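Local coordinates for bartonella effector protein (Bep) substrate of VirB T4SS (PDB 4M16) that is predicted to transfer AMP from ATP to tyrosine or threonine residues of target proteins, and is represented here by its N-terminal Fic domain, at residues A[18-23]-A[31-36]; A[46-51]-A[66-71]; A[144-149]-A[205-210]. All blocks are in the same frame, centred on the assembly; numbering follows the deposited sequence. Where two conformers were deposited one is given.

Contact 1. Residues A[18-23]-A[31-36]; sequences TKTLKN and KQLEKR
The apolar part of this contact is made by Leu-33, whose two methyls meet Thr-20, Leu-21 and Asn-23. CD2 of Leu-33 lies 4.0 Å from CG2 of Thr-20 and 4.0 Å from CB of Leu-21. The Leu-33 side chain leaves with CG anti to its backbone N (chi1 180°), which carries both methyls out to the loop. Leu-33 CD2 also sits 3.4 Å from the carbonyl O of Leu-21. The other methyl, Leu-33 CD1, packs 3.7 Å from CG of Asn-23. Asn-23 ND2 lies 3.6 Å from Leu-33 CD2, so the amide rests against both methyls. The two side chains meet from opposite directions.

The segment 18-23 belongs to the loop between helix 8-11 and helix 30-48, and here it doubles back on the start of the second helix. Thr-18 opens it with an ST turn. Thr-18 OG1 accepts from the backbone N of Thr-20 at 3.0 Å and is also hydrogen-bonded with Tyr-15 O.

No hydrogen bond crosses between the segments; those that shape the loop face are internal to the loop. Asn-23 ND2 donates to Leu-21 O at 2.9 Å. The bond is nearly straight (N-H...O 172°), and the acceptor lies in the amide plane. ND2 also bonds Ile-27 O. Thr-20 OG1 is bonded to Met-28 O, leaving its methyl turned to Leu-33.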
loop_
_atom_site.group_PDB
_atom_site.type_symbol
_atom_site.label_atom_id
_atom_site.label_comp_id
_atom_site.label_asym_id
_atom_site.label_seq_id
_atom_site.Cartn_x
_atom_site.Cartn_y
_atom_site.Cartn_z
ATOM N N THR A 18 -12.185 20.386 9.438
ATOM C CA THR A 18 -11.490 20.407 8.136
ATOM C C THR A 18 -11.471 18.982 7.569
ATOM O O THR A 18 -11.836 18.060 8.259
ATOM C CB THR A 18 -10.033 20.940 8.245
ATOM O OG1 THR A 18 -9.186 19.931 8.775
ATOM C CG2 THR A 18 -9.922 22.228 9.103
ATOM N N LYS A 19 -10.988 18.794 6.344
ATOM C CA LYS A 19 -10.649 17.448 5.829
ATOM C C LYS A 19 -9.138 17.239 5.780
ATOM O O LYS A 19 -8.647 16.493 4.920
ATOM C CB LYS A 19 -11.133 17.259 4.378
ATOM N N THR A 20 -8.391 17.976 6.614
ATOM C CA THR A 20 -6.939 17.944 6.570
ATOM C C THR A 20 -6.456 17.086 7.689
ATOM O O THR A 20 -6.747 17.345 8.886
ATOM C CB THR A 20 -6.326 19.352 6.670
ATOM O OG1 THR A 20 -6.768 20.119 5.548
ATOM C CG2 THR A 20 -4.792 19.274 6.648
ATOM N N LEU A 21 -5.724 16.049 7.321
ATOM C CA LEU A 21 -5.127 15.160 8.315
ATOM C C LEU A 21 -4.173 15.916 9.242
ATOM O O LEU A 21 -3.259 16.624 8.767
ATOM C CB LEU A 21 -4.405 14.012 7.623
ATOM C CG LEU A 21 -5.246 12.951 6.909
ATOM C CD1 LEU A 21 -4.317 12.093 6.070
ATOM C CD2 LEU A 21 -6.068 12.112 7.904
ATOM N N LYS A 22 -4.368 15.762 10.554
ATOM C CA LYS A 22 -3.417 16.286 11.563
ATOM C C LYS A 22 -2.009 15.856 11.161
ATOM O O LYS A 22 -1.789 14.676 10.862
ATOM C CB LYS A 22 -3.735 15.738 12.973
ATOM C CG LYS A 22 -4.938 16.412 13.645
ATOM C CD LYS A 22 -5.322 15.716 14.920
ATOM C CE LYS A 22 -6.658 16.228 15.447
ATOM N NZ LYS A 22 -6.898 15.673 16.807
ATOM N N ASN A 23 -1.077 16.794 11.149
ATOM C CA ASN A 23 0.277 16.490 10.729
ATOM C C ASN A 23 1.369 17.229 11.514
ATOM O O ASN A 23 1.150 18.256 12.197
ATOM C CB ASN A 23 0.451 16.684 9.240
ATOM C CG ASN A 23 0.224 18.120 8.822
ATOM O OD1 ASN A 23 1.167 18.915 8.798
ATOM N ND2 ASN A 23 -1.002 18.446 8.482
ATOM N N LYS A 31 -4.625 20.538 0.074
ATOM C CA LYS A 31 -3.815 20.423 -1.160
ATOM C C LYS A 31 -2.319 20.541 -0.821
ATOM O O LYS A 31 -1.474 19.788 -1.346
ATOM C CB LYS A 31 -4.273 21.468 -2.196
ATOM N N GLN A 32 -2.001 21.454 0.103
ATOM C CA GLN A 32 -0.617 21.746 0.456
ATOM C C GLN A 32 0.007 20.548 1.194
ATOM O O GLN A 32 1.164 20.170 0.938
ATOM C CB GLN A 32 -0.585 23.036 1.283
ATOM C CG GLN A 32 -1.190 24.252 0.562
ATOM C CD GLN A 32 -2.691 24.469 0.763
ATOM O OE1 GLN A 32 -3.510 23.575 0.583
ATOM N NE2 GLN A 32 -3.054 25.693 1.090
ATOM N N LEU A 33 -0.783 19.926 2.066
ATOM C CA LEU A 33 -0.360 18.732 2.789
ATOM C C LEU A 33 -0.098 17.633 1.808
ATOM O O LEU A 33 0.944 17.006 1.894
ATOM C CB LEU A 33 -1.402 18.223 3.785
ATOM C CG LEU A 33 -0.997 16.952 4.568
ATOM C CD1 LEU A 33 0.346 17.080 5.275
ATOM C CD2 LEU A 33 -2.092 16.551 5.560
ATOM N N GLU A 34 -1.035 17.398 0.890
ATOM C CA GLU A 34 -0.929 16.298 -0.061
ATOM C C GLU A 34 0.343 16.403 -0.893
ATOM O O GLU A 34 1.094 15.420 -0.997
ATOM C CB GLU A 34 -2.169 16.188 -1.004
ATOM C CG GLU A 34 -2.127 14.834 -1.695
ATOM C CD GLU A 34 -3.174 14.569 -2.750
ATOM O OE1 GLU A 34 -4.353 14.939 -2.575
ATOM O OE2 GLU A 34 -2.801 13.910 -3.746
ATOM N N LYS A 35 0.577 17.582 -1.472
ATOM C CA LYS A 35 1.792 17.862 -2.259
ATOM C C LYS A 35 3.052 17.635 -1.468
ATOM O O LYS A 35 4.025 17.047 -1.973
ATOM C CB LYS A 35 1.784 19.279 -2.793
ATOM N N ARG A 36 3.026 18.008 -0.202
ATOM C CA ARG A 36 4.225 17.897 0.625
ATOM C C ARG A 36 4.513 16.461 1.024
ATOM O O ARG A 36 5.673 16.036 0.978
ATOM C CB ARG A 36 4.151 18.826 1.843
ATOM C CG ARG A 36 5.273 18.636 2.814
ATOM C CD ARG A 36 6.640 18.885 2.173
ATOM N NE ARG A 36 7.711 18.968 3.157
ATOM C CZ ARG A 36 8.067 20.083 3.810
ATOM N NH1 ARG A 36 7.478 21.249 3.582
ATOM N NH2 ARG A 36 9.039 20.013 4.703
#

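Contact 2. Residues A[46-51]-A[66-71]; sequences NSLRNE and HKRLFG
Arg-68 reaches from helix 59-70 to Glu-51, near the C-terminal end of helix 30-48, and has more surface buried here than any other residue. Its chain bends at chi2 (-69°) and chi3 (-59°) before the guanidinium meets the carboxylate end-on. Arg-68 NH1 donates to Glu-51 OE1 at 2.8 Å. Arg-68 NH2 donates to Glu-51 OE2 at 2.9 Å. Each bond uses the syn lone pair of its oxygen, and the carboxylate and guanidinium planes are 11° apart. This salt bridge with two hydrogen bonds fixes the rotation of both groups. Tyr-64 OH takes a further bond from Arg-68 NH1.

Leu-48 comes next in buried surface. Leu-48 CD2 lies 3.7 Å from Arg-68 NH1, with the two side chains sliding past each other in opposite directions. Leu-48 also packs on Leu-65 and on Ile-165 of helix 159-174.

Glu-51 has the third largest share. A type I turn from Leu-48 to Glu-51 folds the chain back and brings the carboxylate beside Ser-47. Ser-47 OG donates to Glu-51 OE2 at 2.6 Å, so this oxygen accepts twice.

The arrangement is a bidentate, nearly coplanar carboxylate-guanidinium pair. It ties the Leu-48 to Glu-51 turn to helix 59-70 within the helical Fic domain.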
loop_
_atom_site.group_PDB
_atom_site.type_symbol
_atom_site.label_atom_id
_atom_site.label_comp_id
_atom_site.label_asym_id
_atom_site.label_seq_id
_atom_site.Cartn_x
_atom_site.Cartn_y
_atom_site.Cartn_z
ATOM N N ASN A 46 13.868 7.510 -3.147
ATOM C CA ASN A 46 15.211 7.673 -3.660
ATOM C C ASN A 46 16.306 7.092 -2.781
ATOM O O ASN A 46 17.177 6.396 -3.302
ATOM C CB ASN A 46 15.525 9.131 -3.962
ATOM C CG ASN A 46 14.677 9.686 -5.080
ATOM O OD1 ASN A 46 14.019 8.936 -5.790
ATOM N ND2 ASN A 46 14.656 10.999 -5.213
ATOM N N SER A 47 16.238 7.334 -1.478
ATOM C CA SER A 47 17.230 6.801 -0.501
ATOM C C SER A 47 17.202 5.267 -0.534
ATOM O O SER A 47 18.267 4.595 -0.595
ATOM C CB SER A 47 16.920 7.305 0.897
ATOM O OG SER A 47 17.781 6.725 1.856
ATOM N N LEU A 48 15.986 4.719 -0.536
ATOM C CA LEU A 48 15.788 3.268 -0.457
ATOM C C LEU A 48 16.466 2.522 -1.595
ATOM O O LEU A 48 16.701 1.294 -1.498
ATOM C CB LEU A 48 14.295 2.936 -0.371
ATOM C CG LEU A 48 13.544 3.394 0.874
ATOM C CD1 LEU A 48 12.051 3.400 0.721
ATOM C CD2 LEU A 48 13.882 2.532 2.070
ATOM N N ARG A 49 16.814 3.238 -2.673
ATOM C CA ARG A 49 17.414 2.584 -3.844
ATOM C C ARG A 49 18.815 2.078 -3.473
ATOM O O ARG A 49 19.224 1.034 -3.923
ATOM C CB ARG A 49 17.484 3.557 -5.023
ATOM N N ASN A 50 19.545 2.800 -2.619
ATOM C CA ASN A 50 20.902 2.363 -2.213
ATOM C C ASN A 50 20.956 1.764 -0.798
ATOM O O ASN A 50 22.064 1.660 -0.198
ATOM C CB ASN A 50 21.904 3.526 -2.302
ATOM C CG ASN A 50 22.137 3.975 -3.708
ATOM O OD1 ASN A 50 21.712 3.314 -4.641
ATOM N ND2 ASN A 50 22.835 5.109 -3.880
ATOM N N GLU A 51 19.779 1.399 -0.275
ATOM C CA GLU A 51 19.683 0.641 0.988
ATOM C C GLU A 51 19.504 -0.841 0.729
ATOM O O GLU A 51 18.924 -1.225 -0.284
ATOM C CB GLU A 51 18.490 1.124 1.802
ATOM C CG GLU A 51 18.677 2.531 2.226
ATOM C CD GLU A 51 17.464 3.084 2.928
ATOM O OE1 GLU A 51 16.848 2.344 3.730
ATOM O OE2 GLU A 51 17.186 4.288 2.686
ATOM N N HIS A 66 6.412 2.324 5.780
ATOM C CA HIS A 66 5.428 3.384 5.958
ATOM C C HIS A 66 5.952 4.493 6.869
ATOM O O HIS A 66 5.742 5.676 6.586
ATOM C CB HIS A 66 4.131 2.789 6.521
ATOM C CG HIS A 66 2.985 3.725 6.479
ATOM N ND1 HIS A 66 2.669 4.550 7.524
ATOM C CD2 HIS A 66 2.063 3.960 5.521
ATOM C CE1 HIS A 66 1.585 5.234 7.224
ATOM N NE2 HIS A 66 1.210 4.903 6.014
ATOM N N LYS A 67 6.625 4.096 7.962
ATOM C CA LYS A 67 7.290 5.038 8.885
ATOM C C LYS A 67 8.347 5.865 8.137
ATOM O O LYS A 67 8.432 7.095 8.308
ATOM C CB LYS A 67 7.889 4.290 10.090
ATOM C CG LYS A 67 8.876 5.059 10.960
ATOM C CD LYS A 67 8.210 6.039 11.871
ATOM C CE LYS A 67 9.211 6.693 12.832
ATOM N NZ LYS A 67 9.536 5.840 14.001
ATOM N N ARG A 68 9.164 5.221 7.310
ATOM C CA ARG A 68 10.122 5.971 6.487
ATOM C C ARG A 68 9.480 6.997 5.556
ATOM O O ARG A 68 9.939 8.160 5.459
ATOM C CB ARG A 68 10.984 5.015 5.629
ATOM C CG ARG A 68 11.996 4.170 6.416
ATOM C CD ARG A 68 13.141 5.002 6.997
ATOM N NE ARG A 68 13.865 5.698 5.931
ATOM C CZ ARG A 68 14.763 5.149 5.117
ATOM N NH1 ARG A 68 15.117 3.879 5.243
ATOM N NH2 ARG A 68 15.300 5.885 4.154
ATOM N N LEU A 69 8.444 6.535 4.863
ATOM C CA LEU A 69 7.774 7.323 3.830
ATOM C C LEU A 69 7.009 8.518 4.397
ATOM O O LEU A 69 6.977 9.540 3.765
ATOM C CB LEU A 69 6.798 6.481 3.005
ATOM C CG LEU A 69 7.441 5.520 1.999
ATOM C CD1 LEU A 69 6.492 4.410 1.471
ATOM C CD2 LEU A 69 8.048 6.290 0.873
ATOM N N PHE A 70 6.402 8.369 5.564
ATOM C CA PHE A 70 5.432 9.341 6.096
ATOM C C PHE A 70 5.726 9.830 7.511
ATOM O O PHE A 70 4.902 10.538 8.101
ATOM C CB PHE A 70 4.028 8.690 6.099
ATOM C CG PHE A 70 3.539 8.347 4.739
ATOM C CD1 PHE A 70 3.184 9.364 3.865
ATOM C CD2 PHE A 70 3.508 7.028 4.286
ATOM C CE1 PHE A 70 2.815 9.106 2.569
ATOM C CE2 PHE A 70 3.096 6.760 2.976
ATOM C CZ PHE A 70 2.737 7.781 2.132
ATOM N N GLY A 71 6.883 9.496 8.046
ATOM C CA GLY A 71 7.218 9.773 9.422
ATOM C C GLY A 71 7.460 11.237 9.657
ATOM O O GLY A 71 7.101 11.772 10.725
#

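Contact 3. Residues A[144-149]-A[205-210]; sequences KLFSFL and QAMKSL
Met-207 meets Phe-146 through its sulfur and its terminal methyl. Met-207 SD lies 3.7 Å from Phe-146 CD1. Met-207 CE is 3.8 Å from Phe-146 CD1. Met-207 SD is 4.7 Å from the centroid of the Phe-146 ring and 61° off the ring normal. This is an oblique Met-aromatic contact, with the side chains crossing at about a right angle. The methionine chain bends at chi2 and at chi3 (73°), which turns the thioether toward the ring. Nearer the backbone, Met-207 CG packs 3.6 Å from Ser-147 OG.

Ser-147 OG is itself bonded to Val-143 O, one turn back on helix 135-152. The hydroxyl therefore has a polar partner where it borders the methionine chain.

Three further aromatic rings surround Phe-146. Phe-167 of helix 159-174 and Phe-211 of helix 200-214 each meet it edge-to-face. The Phe-180 ring meets that of Phe-146 with planes about 25° apart. Cys-192 of helix 185-197 also touches Phe-146. The contact packs helix 200-214 against helix 135-152, with helices 159-174 and 185-197 alongside.

No hydrogen bond crosses between the two segments. Their attachment rests on dispersion and on the polarisable sulfur beside the aromatic ring, in surroundings rich in phenylalanine.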
loop_
_atom_site.group_PDB
_atom_site.type_symbol
_atom_site.label_atom_id
_atom_site.label_comp_id
_atom_site.label_asym_id
_atom_site.label_seq_id
_atom_site.Cartn_x
_atom_site.Cartn_y
_atom_site.Cartn_z
ATOM N N LYS A 144 -1.888 -12.303 -6.505
ATOM C CA LYS A 144 -2.723 -12.700 -5.366
ATOM C C LYS A 144 -2.362 -11.961 -4.042
ATOM O O LYS A 144 -3.247 -11.433 -3.328
ATOM C CB LYS A 144 -2.689 -14.220 -5.155
ATOM C CG LYS A 144 -3.402 -14.970 -6.259
ATOM C CD LYS A 144 -3.413 -16.493 -6.096
ATOM C CE LYS A 144 -2.030 -17.048 -6.281
ATOM N NZ LYS A 144 -2.031 -18.447 -6.826
ATOM N N LEU A 145 -1.061 -11.938 -3.736
ATOM C CA LEU A 145 -0.563 -11.266 -2.550
ATOM C C LEU A 145 -0.778 -9.761 -2.563
ATOM O O LEU A 145 -1.168 -9.158 -1.541
ATOM C CB LEU A 145 0.927 -11.611 -2.333
ATOM C CG LEU A 145 1.214 -12.883 -1.545
ATOM C CD1 LEU A 145 2.707 -13.166 -1.695
ATOM C CD2 LEU A 145 0.832 -12.789 -0.053
ATOM N N PHE A 146 -0.529 -9.150 -3.719
ATOM C CA PHE A 146 -0.821 -7.723 -3.900
ATOM C C PHE A 146 -2.315 -7.331 -3.782
ATOM O O PHE A 146 -2.641 -6.408 -3.002
ATOM C CB PHE A 146 -0.202 -7.195 -5.202
ATOM C CG PHE A 146 -0.310 -5.694 -5.338
ATOM C CD1 PHE A 146 -1.456 -5.129 -5.857
ATOM C CD2 PHE A 146 0.724 -4.879 -4.978
ATOM C CE1 PHE A 146 -1.580 -3.776 -5.952
ATOM C CE2 PHE A 146 0.604 -3.494 -5.065
ATOM C CZ PHE A 146 -0.529 -2.943 -5.592
ATOM N N SER A 147 -3.199 -8.114 -4.384
ATOM C CA SER A 147 -4.642 -7.910 -4.179
ATOM C C SER A 147 -5.018 -8.064 -2.704
ATOM O O SER A 147 -5.860 -7.331 -2.186
ATOM C CB SER A 147 -5.485 -8.883 -4.969
ATOM O OG SER A 147 -5.247 -8.726 -6.351
ATOM N N PHE A 148 -4.406 -9.020 -2.025
ATOM C CA PHE A 148 -4.744 -9.277 -0.639
ATOM C C PHE A 148 -4.309 -8.056 0.205
ATOM O O PHE A 148 -5.103 -7.499 0.942
ATOM C CB PHE A 148 -4.109 -10.596 -0.153
ATOM C CG PHE A 148 -4.405 -10.952 1.311
ATOM C CD1 PHE A 148 -5.609 -10.617 1.924
ATOM C CD2 PHE A 148 -3.474 -11.720 2.051
ATOM C CE1 PHE A 148 -5.873 -11.001 3.250
ATOM C CE2 PHE A 148 -3.731 -12.076 3.368
ATOM C CZ PHE A 148 -4.944 -11.721 3.961
ATOM N N LEU A 149 -3.062 -7.611 0.056
ATOM C CA LEU A 149 -2.603 -6.485 0.814
ATOM C C LEU A 149 -3.402 -5.209 0.476
ATOM O O LEU A 149 -3.734 -4.461 1.388
ATOM C CB LEU A 149 -1.084 -6.274 0.655
ATOM C CG LEU A 149 -0.535 -5.078 1.468
ATOM C CD1 LEU A 149 -0.742 -5.314 2.941
ATOM C CD2 LEU A 149 0.925 -4.802 1.132
ATOM N N GLN A 205 -7.881 -11.304 -13.201
ATOM C CA GLN A 205 -7.394 -10.779 -14.495
ATOM C C GLN A 205 -7.164 -9.273 -14.512
ATOM O O GLN A 205 -6.262 -8.759 -15.232
ATOM C CB GLN A 205 -8.335 -11.176 -15.643
ATOM C CG GLN A 205 -7.797 -10.802 -16.996
ATOM C CD GLN A 205 -6.455 -11.455 -17.267
ATOM O OE1 GLN A 205 -6.336 -12.688 -17.221
ATOM N NE2 GLN A 205 -5.438 -10.635 -17.546
ATOM N N ALA A 206 -7.993 -8.535 -13.771
ATOM C CA ALA A 206 -7.747 -7.093 -13.658
ATOM C C ALA A 206 -6.304 -6.813 -13.160
ATOM O O ALA A 206 -5.519 -6.041 -13.711
ATOM C CB ALA A 206 -8.754 -6.455 -12.696
ATOM N N MET A 207 -5.945 -7.479 -12.094
ATOM C CA MET A 207 -4.635 -7.234 -11.510
ATOM C C MET A 207 -3.496 -7.903 -12.299
ATOM O O MET A 207 -2.384 -7.353 -12.380
ATOM C CB MET A 207 -4.711 -7.734 -10.068
ATOM C CG MET A 207 -3.519 -7.409 -9.187
ATOM S SD MET A 207 -3.266 -5.660 -9.013
ATOM C CE MET A 207 -4.611 -5.176 -7.930
ATOM N N LYS A 208 -3.752 -9.055 -12.907
ATOM C CA LYS A 208 -2.722 -9.724 -13.717
ATOM C C LYS A 208 -2.237 -8.861 -14.900
ATOM O O LYS A 208 -1.039 -8.840 -15.188
ATOM C CB LYS A 208 -3.218 -11.036 -14.252
ATOM C CG LYS A 208 -2.129 -11.837 -14.979
ATOM C CD LYS A 208 -2.617 -13.231 -15.303
ATOM C CE LYS A 208 -1.621 -13.997 -16.148
ATOM N NZ LYS A 208 -2.107 -15.368 -16.344
ATOM N N SER A 209 -3.153 -8.163 -15.578
ATOM C CA SER A 209 -2.772 -7.282 -16.715
ATOM C C SER A 209 -1.829 -6.210 -16.240
ATOM O O SER A 209 -0.810 -5.943 -16.885
ATOM C CB SER A 209 -3.961 -6.564 -17.362
ATOM O OG SER A 209 -5.081 -7.404 -17.353
ATOM N N LEU A 210 -2.141 -5.638 -15.084
ATOM C CA LEU A 210 -1.243 -4.614 -14.490
ATOM C C LEU A 210 0.126 -5.191 -14.229
ATOM O O LEU A 210 1.136 -4.595 -14.576
ATOM C CB LEU A 210 -1.808 -4.026 -13.214
ATOM C CG LEU A 210 -0.855 -3.045 -12.472
ATOM C CD1 LEU A 210 -0.703 -1.758 -13.284
ATOM C CD2 LEU A 210 -1.301 -2.706 -11.058
#

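The three contacts follow in series along the chain and do not touch. Contacts 1 and 2 use the two ends of helix 30-48; their centres are 20 Å apart and their nearest atoms about 7 Å. Contact 3 lies across the chain's centre from both, 29 Å and 24 Å away between centres. The loop after helix 135-152, running into helix 159-174, carries a degenerate form of the Fic motif, HPFRAGNEA, with alanine in place of the usual acidic residue. Contact 1 reaches it through Leu-21 on Arg-156. Segment 66-71 reaches it through His-66 NE2, bonded to Ala-157 O, though His-66 takes no part in contact 2 itself. Contact 3 lies on the helix that leads into it.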